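Local atomic coordinates of putative pyridoxal phosphate-dependent transferase (Clostridium difficile, PDB entry 4DQ6), a protein that binds pyridoxal-5'-phosphate and belongs to the class I and II aminotransferase family, in which the cofactor sits against a large, mostly parallel sheet. Residues A[303-308]-A[374-379]; A[160-165]-A[194-199]; A[73-78]-A[283-288]; A[27-32]-A[351-356]. One frame throughout, in Å; residues are numbered along the deposited sequence. Where two conformers were deposited one is given.

Contact 1 of 4, residues A[303-308]-A[374-379]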
loop_
_atom_site.group_PDB
_atom_site.type_symbol
_atom_site.label_atom_id
_atom_site.label_comp_id
_atom_site.label_asym_id
_atom_site.label_seq_id
_atom_site.Cartn_x
_atom_site.Cartn_y
_atom_site.Cartn_z
ATOM N N ILE A 303 -31.485 -9.557 4.546
ATOM C CA ILE A 303 -32.052 -8.262 4.931
ATOM C C ILE A 303 -33.538 -8.398 5.262
ATOM O O ILE A 303 -33.992 -7.968 6.317
ATOM C CB ILE A 303 -31.774 -7.240 3.838
ATOM C CG1 ILE A 303 -30.321 -6.811 3.871
ATOM C CG2 ILE A 303 -32.713 -6.059 4.022
ATOM C CD1 ILE A 303 -29.833 -6.109 2.612
ATOM N N ASP A 304 -34.258 -9.071 4.391
ATOM C CA ASP A 304 -35.687 -9.310 4.600
ATOM C C ASP A 304 -35.934 -10.144 5.885
ATOM O O ASP A 304 -36.797 -9.819 6.681
ATOM C CB ASP A 304 -36.271 -9.962 3.352
ATOM C CG ASP A 304 -36.425 -9.025 2.198
ATOM O OD1 ASP A 304 -36.390 -7.779 2.397
ATOM O OD2 ASP A 304 -36.572 -9.543 1.090
ATOM N N PHE A 305 -35.094 -11.153 6.111
ATOM C CA PHE A 305 -35.179 -11.985 7.320
ATOM C C PHE A 305 -34.950 -11.149 8.574
ATOM O O PHE A 305 -35.716 -11.237 9.546
ATOM C CB PHE A 305 -34.203 -13.164 7.241
ATOM C CG PHE A 305 -33.997 -13.844 8.550
ATOM C CD1 PHE A 305 -34.896 -14.813 8.965
ATOM C CD2 PHE A 305 -32.962 -13.477 9.408
ATOM C CE1 PHE A 305 -34.734 -15.444 10.187
ATOM C CE2 PHE A 305 -32.795 -14.108 10.625
ATOM C CZ PHE A 305 -33.700 -15.069 11.023
ATOM N N ALA A 306 -33.924 -10.286 8.541
ATOM C CA ALA A 306 -33.588 -9.477 9.695
ATOM C C ALA A 306 -34.656 -8.478 10.032
ATOM O O ALA A 306 -34.959 -8.265 11.180
ATOM C CB ALA A 306 -32.246 -8.784 9.501
ATOM N N ILE A 307 -35.202 -7.834 9.022
ATOM C CA ILE A 307 -36.242 -6.845 9.250
ATOM C C ILE A 307 -37.497 -7.507 9.782
ATOM O O ILE A 307 -38.091 -7.018 10.718
ATOM C CB ILE A 307 -36.512 -6.035 7.972
ATOM C CG1 ILE A 307 -35.326 -5.152 7.684
ATOM C CG2 ILE A 307 -37.767 -5.186 8.093
ATOM C CD1 ILE A 307 -35.361 -4.515 6.326
ATOM N N LYS A 308 -37.873 -8.659 9.228
ATOM C CA LYS A 308 -39.023 -9.415 9.752
ATOM C C LYS A 308 -38.781 -9.829 11.218
ATOM O O LYS A 308 -39.647 -9.636 12.087
ATOM C CB LYS A 308 -39.288 -10.611 8.853
ATOM C CG LYS A 308 -40.432 -11.529 9.293
ATOM C CD LYS A 308 -40.660 -12.667 8.306
ATOM C CE LYS A 308 -41.261 -13.884 9.002
ATOM N NZ LYS A 308 -42.642 -13.566 9.458
ATOM N N CYS A 374 -23.047 -12.223 6.028
ATOM C CA CYS A 374 -22.592 -13.376 6.807
ATOM C C CYS A 374 -23.624 -14.504 6.610
ATOM O O CYS A 374 -24.745 -14.230 6.191
ATOM C CB CYS A 374 -22.444 -13.059 8.276
ATOM S SG CYS A 374 -23.966 -12.552 9.095
ATOM N N PRO A 375 -23.283 -15.737 6.941
ATOM C CA PRO A 375 -24.285 -16.796 6.814
ATOM C C PRO A 375 -25.559 -16.505 7.598
ATOM O O PRO A 375 -25.507 -15.929 8.687
ATOM C CB PRO A 375 -23.553 -18.041 7.343
ATOM C CG PRO A 375 -22.123 -17.772 7.030
ATOM C CD PRO A 375 -21.950 -16.297 7.256
ATOM N N ARG A 376 -26.708 -16.988 7.087
ATOM C CA ARG A 376 -27.953 -16.883 7.783
ATOM C C ARG A 376 -27.876 -17.314 9.230
ATOM O O ARG A 376 -28.441 -16.664 10.111
ATOM C CB ARG A 376 -29.064 -17.663 7.039
ATOM C CG ARG A 376 -30.433 -17.569 7.703
ATOM C CD ARG A 376 -31.001 -16.163 7.830
ATOM N NE ARG A 376 -31.184 -15.627 6.507
ATOM C CZ ARG A 376 -32.239 -15.813 5.735
ATOM N NH1 ARG A 376 -33.266 -16.565 6.137
ATOM N NH2 ARG A 376 -32.229 -15.346 4.500
ATOM N N SER A 377 -27.215 -18.457 9.486
ATOM C CA SER A 377 -27.074 -18.986 10.834
ATOM C C SER A 377 -26.432 -17.953 11.790
ATOM O O SER A 377 -26.833 -17.854 12.936
ATOM C CB SER A 377 -26.306 -20.326 10.799
ATOM O OG SER A 377 -27.132 -21.364 10.357
ATOM N N MET A 378 -25.386 -17.268 11.313
ATOM C CA MET A 378 -24.665 -16.289 12.124
ATOM C C MET A 378 -25.524 -15.036 12.348
ATOM O O MET A 378 -25.571 -14.478 13.426
ATOM C CB MET A 378 -23.374 -15.890 11.417
ATOM C CG MET A 378 -22.613 -14.783 12.090
ATOM S SD MET A 378 -20.946 -14.649 11.406
ATOM C CE MET A 378 -20.471 -13.043 12.095
ATOM N N LEU A 379 -26.238 -14.641 11.315
ATOM C CA LEU A 379 -27.180 -13.523 11.413
ATOM C C LEU A 379 -28.278 -13.787 12.430
ATOM O O LEU A 379 -28.573 -12.971 13.299
ATOM C CB LEU A 379 -27.770 -13.219 10.037
ATOM C CG LEU A 379 -28.837 -12.113 10.007
ATOM C CD1 LEU A 379 -28.442 -10.745 10.659
ATOM C CD2 LEU A 379 -29.316 -11.869 8.569
#

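Contact 2 of 4, residues A[160-165]-A[194-199]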
loop_
_atom_site.group_PDB
_atom_site.type_symbol
_atom_site.label_atom_id
_atom_site.label_comp_id
_atom_site.label_asym_id
_atom_site.label_seq_id
_atom_site.Cartn_x
_atom_site.Cartn_y
_atom_site.Cartn_z
ATOM N N ASN A 160 -26.917 26.814 2.378
ATOM C CA ASN A 160 -26.688 27.758 3.475
ATOM C C ASN A 160 -25.234 27.741 3.975
ATOM O O ASN A 160 -24.731 28.712 4.515
ATOM C CB ASN A 160 -27.603 27.422 4.647
ATOM C CG ASN A 160 -28.936 28.160 4.586
ATOM O OD1 ASN A 160 -29.270 28.729 3.547
ATOM N ND2 ASN A 160 -29.743 28.061 5.643
ATOM N N LYS A 161 -24.574 26.601 3.807
ATOM C CA LYS A 161 -23.224 26.385 4.329
ATOM C C LYS A 161 -22.144 26.341 3.241
ATOM O O LYS A 161 -20.981 26.094 3.567
ATOM C CB LYS A 161 -23.166 25.087 5.158
ATOM C CG LYS A 161 -24.040 25.030 6.395
ATOM C CD LYS A 161 -23.932 23.685 7.109
ATOM C CE LYS A 161 -24.841 23.590 8.310
ATOM N NZ LYS A 161 -25.165 22.188 8.702
ATOM N N ILE A 162 -22.504 26.624 1.982
ATOM C CA ILE A 162 -21.617 26.422 0.816
ATOM C C ILE A 162 -20.506 27.462 0.674
ATOM O O ILE A 162 -19.466 27.171 0.051
ATOM C CB ILE A 162 -22.416 26.382 -0.515
ATOM C CG1 ILE A 162 -21.706 25.533 -1.572
ATOM C CG2 ILE A 162 -22.628 27.770 -1.092
ATOM C CD1 ILE A 162 -21.619 24.062 -1.281
ATOM N N LYS A 163 -20.708 28.657 1.215
ATOM C CA LYS A 163 -19.741 29.731 0.903
ATOM C C LYS A 163 -18.295 29.335 1.262
ATOM O O LYS A 163 -17.963 29.031 2.438
ATOM C CB LYS A 163 -20.103 31.072 1.553
ATOM C CG LYS A 163 -19.178 32.249 1.140
ATOM C CD LYS A 163 -19.581 33.605 1.690
ATOM C CE LYS A 163 -18.468 34.588 1.386
ATOM N NZ LYS A 163 -18.980 35.938 1.096
ATOM N N ASP A 164 -17.435 29.475 0.252
ATOM C CA ASP A 164 -15.985 29.164 0.324
ATOM C C ASP A 164 -15.637 27.675 0.490
ATOM O O ASP A 164 -14.487 27.388 0.669
ATOM C CB ASP A 164 -15.273 29.970 1.416
ATOM C CG ASP A 164 -15.256 31.476 1.130
ATOM O OD1 ASP A 164 -15.137 31.909 -0.066
ATOM O OD2 ASP A 164 -15.345 32.221 2.132
ATOM N N VAL A 165 -16.608 26.749 0.448
ATOM C CA VAL A 165 -16.298 25.341 0.420
ATOM C C VAL A 165 -15.578 25.075 -0.886
ATOM O O VAL A 165 -15.981 25.551 -1.967
ATOM C CB VAL A 165 -17.603 24.547 0.522
ATOM C CG1 VAL A 165 -17.379 23.057 0.223
ATOM C CG2 VAL A 165 -18.156 24.669 1.907
ATOM N N LEU A 194 -21.631 22.723 -8.940
ATOM C CA LEU A 194 -21.173 23.409 -10.165
ATOM C C LEU A 194 -21.331 24.909 -9.990
ATOM O O LEU A 194 -20.416 25.688 -10.344
ATOM C CB LEU A 194 -22.034 22.997 -11.350
ATOM C CG LEU A 194 -21.628 21.879 -12.292
ATOM C CD1 LEU A 194 -22.794 21.463 -13.182
ATOM C CD2 LEU A 194 -20.451 22.383 -13.135
ATOM N N LYS A 195 -22.486 25.317 -9.461
ATOM C CA LYS A 195 -22.823 26.736 -9.363
ATOM C C LYS A 195 -21.807 27.471 -8.506
ATOM O O LYS A 195 -21.437 28.617 -8.796
ATOM C CB LYS A 195 -24.239 26.904 -8.769
ATOM C CG LYS A 195 -24.949 28.210 -9.040
ATOM C CD LYS A 195 -26.465 28.001 -8.954
ATOM C CE LYS A 195 -27.175 29.074 -8.157
ATOM N NZ LYS A 195 -27.306 30.327 -8.975
ATOM N N HIS A 196 -21.349 26.825 -7.444
ATOM C CA HIS A 196 -20.502 27.440 -6.446
ATOM C C HIS A 196 -19.057 27.058 -6.597
ATOM O O HIS A 196 -18.258 27.342 -5.734
ATOM C CB HIS A 196 -20.984 27.132 -5.040
ATOM C CG HIS A 196 -22.282 27.827 -4.676
ATOM N ND1 HIS A 196 -22.343 29.148 -4.339
ATOM C CD2 HIS A 196 -23.589 27.347 -4.644
ATOM C CE1 HIS A 196 -23.629 29.466 -4.072
ATOM N NE2 HIS A 196 -24.385 28.351 -4.246
ATOM N N ASN A 197 -18.727 26.459 -7.726
ATOM C CA ASN A 197 -17.376 26.027 -8.058
ATOM C C ASN A 197 -16.780 25.109 -7.002
ATOM O O ASN A 197 -15.629 25.299 -6.594
ATOM C CB ASN A 197 -16.447 27.220 -8.292
ATOM C CG ASN A 197 -16.914 28.116 -9.438
ATOM O OD1 ASN A 197 -17.366 29.246 -9.216
ATOM N ND2 ASN A 197 -16.791 27.620 -10.677
ATOM N N VAL A 198 -17.569 24.109 -6.592
ATOM C CA VAL A 198 -17.178 23.161 -5.548
ATOM C C VAL A 198 -16.990 21.881 -6.324
ATOM O O VAL A 198 -17.916 21.426 -7.038
ATOM C CB VAL A 198 -18.247 22.893 -4.477
ATOM C CG1 VAL A 198 -17.835 21.821 -3.469
ATOM C CG2 VAL A 198 -18.579 24.147 -3.695
ATOM N N LYS A 199 -15.785 21.325 -6.233
ATOM C CA LYS A 199 -15.490 20.059 -6.839
ATOM C C LYS A 199 -16.053 18.919 -5.968
ATOM O O LYS A 199 -16.003 19.003 -4.779
ATOM C CB LYS A 199 -13.979 19.871 -7.002
ATOM C CG LYS A 199 -13.627 18.672 -7.878
ATOM C CD LYS A 199 -13.453 19.097 -9.350
ATOM C CE LYS A 199 -12.654 18.064 -10.151
ATOM N NZ LYS A 199 -12.275 18.527 -11.538
HETATM O O HOH W 1 -15.540 27.254 -4.039
#

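Contact 3 of 4, residues A[73-78]-A[283-288]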
loop_
_atom_site.group_PDB
_atom_site.type_symbol
_atom_site.label_atom_id
_atom_site.label_comp_id
_atom_site.label_asym_id
_atom_site.label_seq_id
_atom_site.Cartn_x
_atom_site.Cartn_y
_atom_site.Cartn_z
ATOM N N ASN A 73 -6.709 -2.429 -16.310
ATOM C CA ASN A 73 -7.617 -1.256 -16.436
ATOM C C ASN A 73 -8.733 -1.540 -17.467
ATOM O O ASN A 73 -9.825 -1.048 -17.307
ATOM C CB ASN A 73 -6.868 0.033 -16.789
ATOM C CG ASN A 73 -6.182 0.638 -15.576
ATOM O OD1 ASN A 73 -6.501 0.283 -14.434
ATOM N ND2 ASN A 73 -5.221 1.559 -15.812
ATOM N N GLU A 74 -8.475 -2.367 -18.489
ATOM C CA GLU A 74 -9.542 -2.797 -19.413
ATOM C C GLU A 74 -10.685 -3.512 -18.657
ATOM O O GLU A 74 -11.841 -3.293 -18.967
ATOM C CB GLU A 74 -8.997 -3.702 -20.528
ATOM C CG GLU A 74 -8.166 -2.900 -21.524
ATOM C CD GLU A 74 -7.311 -3.676 -22.540
ATOM O OE1 GLU A 74 -7.108 -4.929 -22.440
ATOM O OE2 GLU A 74 -6.798 -2.969 -23.471
ATOM N N SER A 75 -10.361 -4.329 -17.643
ATOM C CA SER A 75 -11.397 -4.992 -16.895
ATOM C C SER A 75 -12.277 -4.004 -16.144
ATOM O O SER A 75 -13.492 -4.221 -16.001
ATOM C CB SER A 75 -10.815 -6.059 -15.928
ATOM O OG SER A 75 -10.202 -5.527 -14.776
ATOM N N ILE A 76 -11.631 -2.952 -15.618
ATOM C CA ILE A 76 -12.346 -1.904 -14.916
ATOM C C ILE A 76 -13.258 -1.115 -15.881
ATOM O O ILE A 76 -14.439 -0.902 -15.607
ATOM C CB ILE A 76 -11.384 -0.949 -14.194
ATOM C CG1 ILE A 76 -10.624 -1.728 -13.104
ATOM C CG2 ILE A 76 -12.126 0.262 -13.616
ATOM C CD1 ILE A 76 -9.428 -0.980 -12.500
ATOM N N VAL A 77 -12.707 -0.672 -16.981
ATOM C CA VAL A 77 -13.485 0.079 -17.967
ATOM C C VAL A 77 -14.696 -0.741 -18.391
ATOM O O VAL A 77 -15.798 -0.252 -18.472
ATOM C CB VAL A 77 -12.629 0.447 -19.211
ATOM C CG1 VAL A 77 -13.502 1.009 -20.339
ATOM C CG2 VAL A 77 -11.519 1.421 -18.803
ATOM N N ASN A 78 -14.486 -2.027 -18.662
ATOM C CA ASN A 78 -15.584 -2.889 -19.092
ATOM C C ASN A 78 -16.627 -3.117 -18.050
ATOM O O ASN A 78 -17.804 -3.105 -18.340
ATOM C CB ASN A 78 -15.005 -4.216 -19.599
ATOM C CG ASN A 78 -14.201 -4.018 -20.872
ATOM O OD1 ASN A 78 -14.379 -2.986 -21.591
ATOM N ND2 ASN A 78 -13.302 -4.956 -21.177
ATOM N N ALA A 283 -9.638 -10.623 -12.244
ATOM C CA ALA A 283 -10.485 -11.810 -12.180
ATOM C C ALA A 283 -11.900 -11.513 -11.651
ATOM O O ALA A 283 -12.855 -12.087 -12.134
ATOM C CB ALA A 283 -9.838 -12.892 -11.310
ATOM N N SER A 284 -11.976 -10.690 -10.601
ATOM C CA SER A 284 -13.267 -10.328 -10.011
ATOM C C SER A 284 -14.155 -9.636 -11.051
ATOM O O SER A 284 -15.341 -9.997 -11.228
ATOM C CB SER A 284 -13.100 -9.470 -8.755
ATOM O OG SER A 284 -12.677 -8.140 -8.976
ATOM N N TYR A 285 -13.607 -8.685 -11.789
ATOM C CA TYR A 285 -14.454 -7.936 -12.712
ATOM C C TYR A 285 -14.759 -8.745 -13.969
ATOM O O TYR A 285 -15.903 -8.754 -14.454
ATOM C CB TYR A 285 -13.835 -6.592 -13.048
ATOM C CG TYR A 285 -13.929 -5.553 -11.939
ATOM C CD1 TYR A 285 -15.049 -5.449 -11.146
ATOM C CD2 TYR A 285 -12.910 -4.675 -11.744
ATOM C CE1 TYR A 285 -15.142 -4.522 -10.157
ATOM C CE2 TYR A 285 -13.026 -3.687 -10.765
ATOM C CZ TYR A 285 -14.156 -3.586 -10.054
ATOM O OH TYR A 285 -14.223 -2.621 -9.064
ATOM N N ASN A 286 -13.768 -9.467 -14.461
ATOM C CA ASN A 286 -13.978 -10.262 -15.662
ATOM C C ASN A 286 -14.837 -11.505 -15.450
ATOM O O ASN A 286 -15.614 -11.847 -16.349
ATOM C CB ASN A 286 -12.686 -10.676 -16.352
ATOM C CG ASN A 286 -12.004 -9.506 -17.080
ATOM O OD1 ASN A 286 -12.618 -8.509 -17.344
ATOM N ND2 ASN A 286 -10.754 -9.690 -17.457
ATOM N N ASN A 287 -14.738 -12.141 -14.284
ATOM C CA ASN A 287 -15.395 -13.476 -14.077
ATOM C C ASN A 287 -16.346 -13.526 -12.906
ATOM O O ASN A 287 -17.037 -14.500 -12.740
ATOM C CB ASN A 287 -14.329 -14.502 -13.857
ATOM C CG ASN A 287 -13.453 -14.650 -15.048
ATOM O OD1 ASN A 287 -12.230 -14.427 -14.963
ATOM N ND2 ASN A 287 -14.051 -14.879 -16.178
ATOM N N GLY A 288 -16.390 -12.497 -12.079
ATOM C CA GLY A 288 -17.124 -12.529 -10.809
ATOM C C GLY A 288 -18.585 -12.157 -10.836
ATOM O O GLY A 288 -19.244 -12.199 -9.793
HETATM O O HOH W 2 -14.665 -6.640 -16.737
HETATM O O HOH W 3 -12.289 -7.068 -19.736
#

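Contact 4 of 4, residues A[27-32]-A[351-356]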
loop_
_atom_site.group_PDB
_atom_site.type_symbol
_atom_site.label_atom_id
_atom_site.label_comp_id
_atom_site.label_asym_id
_atom_site.label_seq_id
_atom_site.Cartn_x
_atom_site.Cartn_y
_atom_site.Cartn_z
ATOM N N LYS A 27 -9.635 -3.855 21.631
ATOM C CA LYS A 27 -9.310 -2.445 21.787
ATOM C C LYS A 27 -10.548 -1.593 21.660
ATOM O O LYS A 27 -10.631 -0.542 22.277
ATOM C CB LYS A 27 -8.202 -1.959 20.830
ATOM C CG LYS A 27 -8.342 -2.430 19.394
ATOM N N LYS A 28 -11.531 -2.044 20.882
ATOM C CA LYS A 28 -12.690 -1.211 20.604
ATOM C C LYS A 28 -13.814 -1.421 21.623
ATOM O O LYS A 28 -14.446 -0.462 22.065
ATOM C CB LYS A 28 -13.199 -1.475 19.183
ATOM C CG LYS A 28 -14.425 -0.653 18.822
ATOM N N TYR A 29 -14.034 -2.673 22.016
ATOM C CA TYR A 29 -15.180 -3.062 22.844
ATOM C C TYR A 29 -14.772 -3.501 24.255
ATOM O O TYR A 29 -15.643 -3.703 25.087
ATOM C CB TYR A 29 -15.944 -4.193 22.170
ATOM C CG TYR A 29 -16.519 -3.776 20.831
ATOM C CD1 TYR A 29 -17.698 -3.064 20.745
ATOM C CD2 TYR A 29 -15.873 -4.095 19.667
ATOM C CE1 TYR A 29 -18.200 -2.678 19.522
ATOM C CE2 TYR A 29 -16.361 -3.716 18.430
ATOM C CZ TYR A 29 -17.534 -3.007 18.365
ATOM O OH TYR A 29 -17.973 -2.599 17.120
ATOM N N GLY A 30 -13.474 -3.699 24.483
ATOM C CA GLY A 30 -12.993 -4.103 25.799
ATOM C C GLY A 30 -12.782 -5.598 25.934
ATOM O O GLY A 30 -12.198 -6.048 26.938
ATOM N N THR A 31 -13.262 -6.361 24.950
ATOM C CA THR A 31 -13.133 -7.813 24.904
ATOM C C THR A 31 -13.241 -8.283 23.469
ATOM O O THR A 31 -13.818 -7.581 22.658
ATOM C CB THR A 31 -14.200 -8.524 25.766
ATOM O OG1 THR A 31 -14.093 -9.944 25.578
ATOM C CG2 THR A 31 -15.577 -8.080 25.414
ATOM N N ASN A 32 -12.651 -9.440 23.165
ATOM C CA ASN A 32 -12.736 -10.107 21.879
ATOM C C ASN A 32 -13.769 -11.250 21.870
ATOM O O ASN A 32 -14.027 -11.862 20.836
ATOM C CB ASN A 32 -11.367 -10.687 21.525
ATOM C CG ASN A 32 -10.823 -10.238 20.172
ATOM O OD1 ASN A 32 -11.304 -9.288 19.493
ATOM N ND2 ASN A 32 -9.727 -10.900 19.788
ATOM N N LYS A 351 -23.278 -9.750 24.187
ATOM C CA LYS A 351 -22.000 -10.274 23.670
ATOM C C LYS A 351 -21.977 -10.215 22.127
ATOM O O LYS A 351 -21.648 -11.165 21.434
ATOM C CB LYS A 351 -21.711 -11.678 24.164
ATOM C CG LYS A 351 -21.642 -11.853 25.680
ATOM C CD LYS A 351 -20.816 -13.085 26.057
ATOM C CE LYS A 351 -21.324 -14.391 25.426
ATOM N NZ LYS A 351 -20.510 -15.639 25.692
ATOM N N VAL A 352 -22.314 -9.050 21.612
ATOM C CA VAL A 352 -22.370 -8.851 20.163
ATOM C C VAL A 352 -21.729 -7.498 19.859
ATOM O O VAL A 352 -21.868 -6.581 20.643
ATOM C CB VAL A 352 -23.840 -8.976 19.631
ATOM C CG1 VAL A 352 -24.739 -7.923 20.268
ATOM C CG2 VAL A 352 -23.887 -8.996 18.102
ATOM N N ALA A 353 -20.991 -7.443 18.745
ATOM C CA ALA A 353 -20.247 -6.243 18.344
ATOM C C ALA A 353 -20.877 -5.610 17.123
ATOM O O ALA A 353 -20.780 -6.114 16.044
ATOM C CB ALA A 353 -18.803 -6.634 18.062
ATOM N N LEU A 354 -21.561 -4.488 17.333
ATOM C CA LEU A 354 -22.130 -3.688 16.263
ATOM C C LEU A 354 -21.340 -2.373 16.163
ATOM O O LEU A 354 -20.591 -2.011 17.086
ATOM C CB LEU A 354 -23.589 -3.357 16.590
ATOM C CG LEU A 354 -24.486 -4.504 17.061
ATOM C CD1 LEU A 354 -25.904 -3.980 17.280
ATOM C CD2 LEU A 354 -24.436 -5.653 16.098
ATOM N N ASN A 355 -21.533 -1.637 15.076
ATOM C CA ASN A 355 -20.895 -0.303 14.983
ATOM C C ASN A 355 -21.778 0.726 15.655
ATOM O O ASN A 355 -22.945 0.952 15.233
ATOM C CB ASN A 355 -20.655 0.108 13.542
ATOM C CG ASN A 355 -19.507 -0.597 12.890
ATOM O OD1 ASN A 355 -19.649 -1.741 12.420
ATOM N ND2 ASN A 355 -18.404 0.125 12.691
ATOM N N GLN A 356 -21.259 1.395 16.679
ATOM C CA GLN A 356 -22.035 2.403 17.370
ATOM C C GLN A 356 -22.444 3.556 16.426
ATOM O O GLN A 356 -21.595 4.133 15.743
ATOM C CB GLN A 356 -21.212 3.011 18.544
#

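Contact 1 of 4, residues A[303-308]-A[374-379]
With chi1 at 166°, F305 holds its ring away from its own backbone N and swings it out from helix 289-313 towards R376. R376 starts extended, CG opposite its backbone N, then bends at chi2 and again at chi3, both near +60°, and this double bend folds the guanidinium back over F305. The two flat groups end up nearly parallel, planes 12° apart and centres 4.6 Å apart, an offset stack of guanidinium on ring. F305 CB sits over the middle of the guanidinium, 3.6 Å from R376 CZ, while R376 CD lies towards the rim of the aromatic face in a CH-pi contact, 3.9 Å from the F305 ring centroid. At the ring edge L379 takes over, its CD2 4.1 Å from F305 CD2; the same methyl also reaches A306 CB, at 4.4 Å. No hydrogen bond crosses between the segments. The guanidinium is instead oriented from one turn earlier on helix 289-313, where N302 OD1 bonds to NE and S301 OG to NH2, so the helix that supplies the ring also fixes the rotation of the stacked cation. P375 is the N-cap of helix 376-390, and the contact packs the first turn of that C-terminal helix against the second half of helix 289-313, with L383, one turn further along, covering F305 and A306.

Contact 2 of 4, residues A[160-165]-A[194-199]
The imidazole of H196 carries I162 CG2 squarely on one face, the methyl 3.4 Å from the H196 ring centroid and only 4° off the ring normal, a nearly ideal CH-pi contact. At the ring's rim, NE2 is hydrogen-bonded to E159 of helix 155-161, which limits how the imidazole can turn beneath the methyl. The two segments lead into neighbouring parallel strands of the large mixed sheet: a type II beta turn from I162 to V165 runs into strand 165-171, while a Schellman motif with N197 at C-prime ends helix 183-195 just before strand 199-203. Helix 183-195 is thus the crossover of a beta-alpha-beta unit, and the contact lies where both strands begin. I162 uses its branches separately. CG2 serves the ring, whereas CG1, opposite the backbone N (chi1 -152°), passes H196 CB and sends CD1 to V198 CG2 at 3.9 Å. V198 completes the apolar patch by meeting V165, CG1 to CG1, again at 3.9 Å. No direct hydrogen bond joins the segments; a water bridges them, 2.7 Å from V165 O and 3.2 Å from H196 O, while V198 CG2 packs 3.4 Å from V165 O.

Contact 3 of 4, residues A[73-78]-A[283-288]
Y285 leaves helix 275-287 towards helix 70-84, and its CB already lies against the other backbone, 3.8 Å from S75 O. Beyond it the ring runs past S75 and I76. CD2 has S75 OG near the ring plane at its edge, 4.2 Å away, and CE2 meets I76 CG1 at 3.9 Å, an apolar contact in which the isoleucine arrives obliquely. At the tip, OH is hydrogen-bonded to the hydroxyl of Y249 on strand 248-251. With chi1 at -75°, CG lies opposite the carbonyl carbon and beside the backbone N, the torsion that carries the ring past S75 and I76. W79 also meets this ring, at about 35° between planes. The helices cross at 46°, the axes of these short segments 8.8 Å apart at their closest, with S75 and Y285 the closest pair of CA atoms. The small S75 lies at that crossing, and its OG is turned back to Y72 O of its own helix. This packing belongs to the main body of the aminotransferase fold, and the tyrosine side chain lies about 11 Å from a pyridoxal-5'-phosphate. N286, exposed, brings its amide end to S75. Its OD1 stands 3.4 Å from S75 CB and is gripped by two waters, each donating to it at 2.8 Å. One of these also donates to S75 O; the other accepts from N78 ND2. Between the two six-residue segments the polar links run through these waters; a turn further along helix 70-84, R82 NH2 bonds directly to Y285 O.

Contact 4 of 4, residues A[27-32]-A[351-356]
Y29 does almost all the touching, and its rotamer explains how. CG lies opposite the carbonyl carbon and beside the backbone N, and chi2 of -81° sets the ring roughly perpendicular to the CA-CB-CG plane, so that one broad face meets A353 while the hydroxyl extends to the backbone beyond. A353 CB lies over that face towards the rim, 3.8 Å from Y29 CE2 and 4.0 Å from the Y29 ring centroid: a CH-pi contact. The opposite face is covered by K28 CG from the same helix, which leaves the ring sandwiched between two aliphatic groups. The phenol then gives its proton to L354 O in a short hydrogen bond, OH to O 2.7 Å. The C=O...O angle is 122°, but the donor stands 58° out of the carbonyl plane, an approach from above. The CB atoms of L354 and N355 point away, and Y29 bonds to the main chain. W38 sets its ring edge-to-face with that of Y29. The contact fastens the end of helix 25-29, where G30 leaves helical geometry with positive phi, onto the segment that passes from strand 352-353, paired in parallel with strand 35-36, to strand 355-356 at the border of the antiparallel sheet, beside helix 339-350, whose E343 and V347 also touch Y29.

How the contacts relate
From the N terminus, residues 27-32 open the longest loop, which contact 4 closes at 351-356, joining the N-terminal helix 25-29 to the small sheets near the C terminus. Within that span, 73-78 opens the loop that contact 3 closes at 283-288, tying helix 70-84 to helix 275-287. Contact 2, from 160-165 to 194-199, is the shortest closure and lies wholly inside contact 3's loop, at the start of two central strands of the large sheet. Contact 1 starts at 303-308, on the helix after that of contact 3, and closes at 374-379, crossing contact 4. The centres of these two are about 20 Å apart and their nearest atoms about 7 Å, without touching, whereas contacts 1 and 2 lie on opposite sides of the chain's centre.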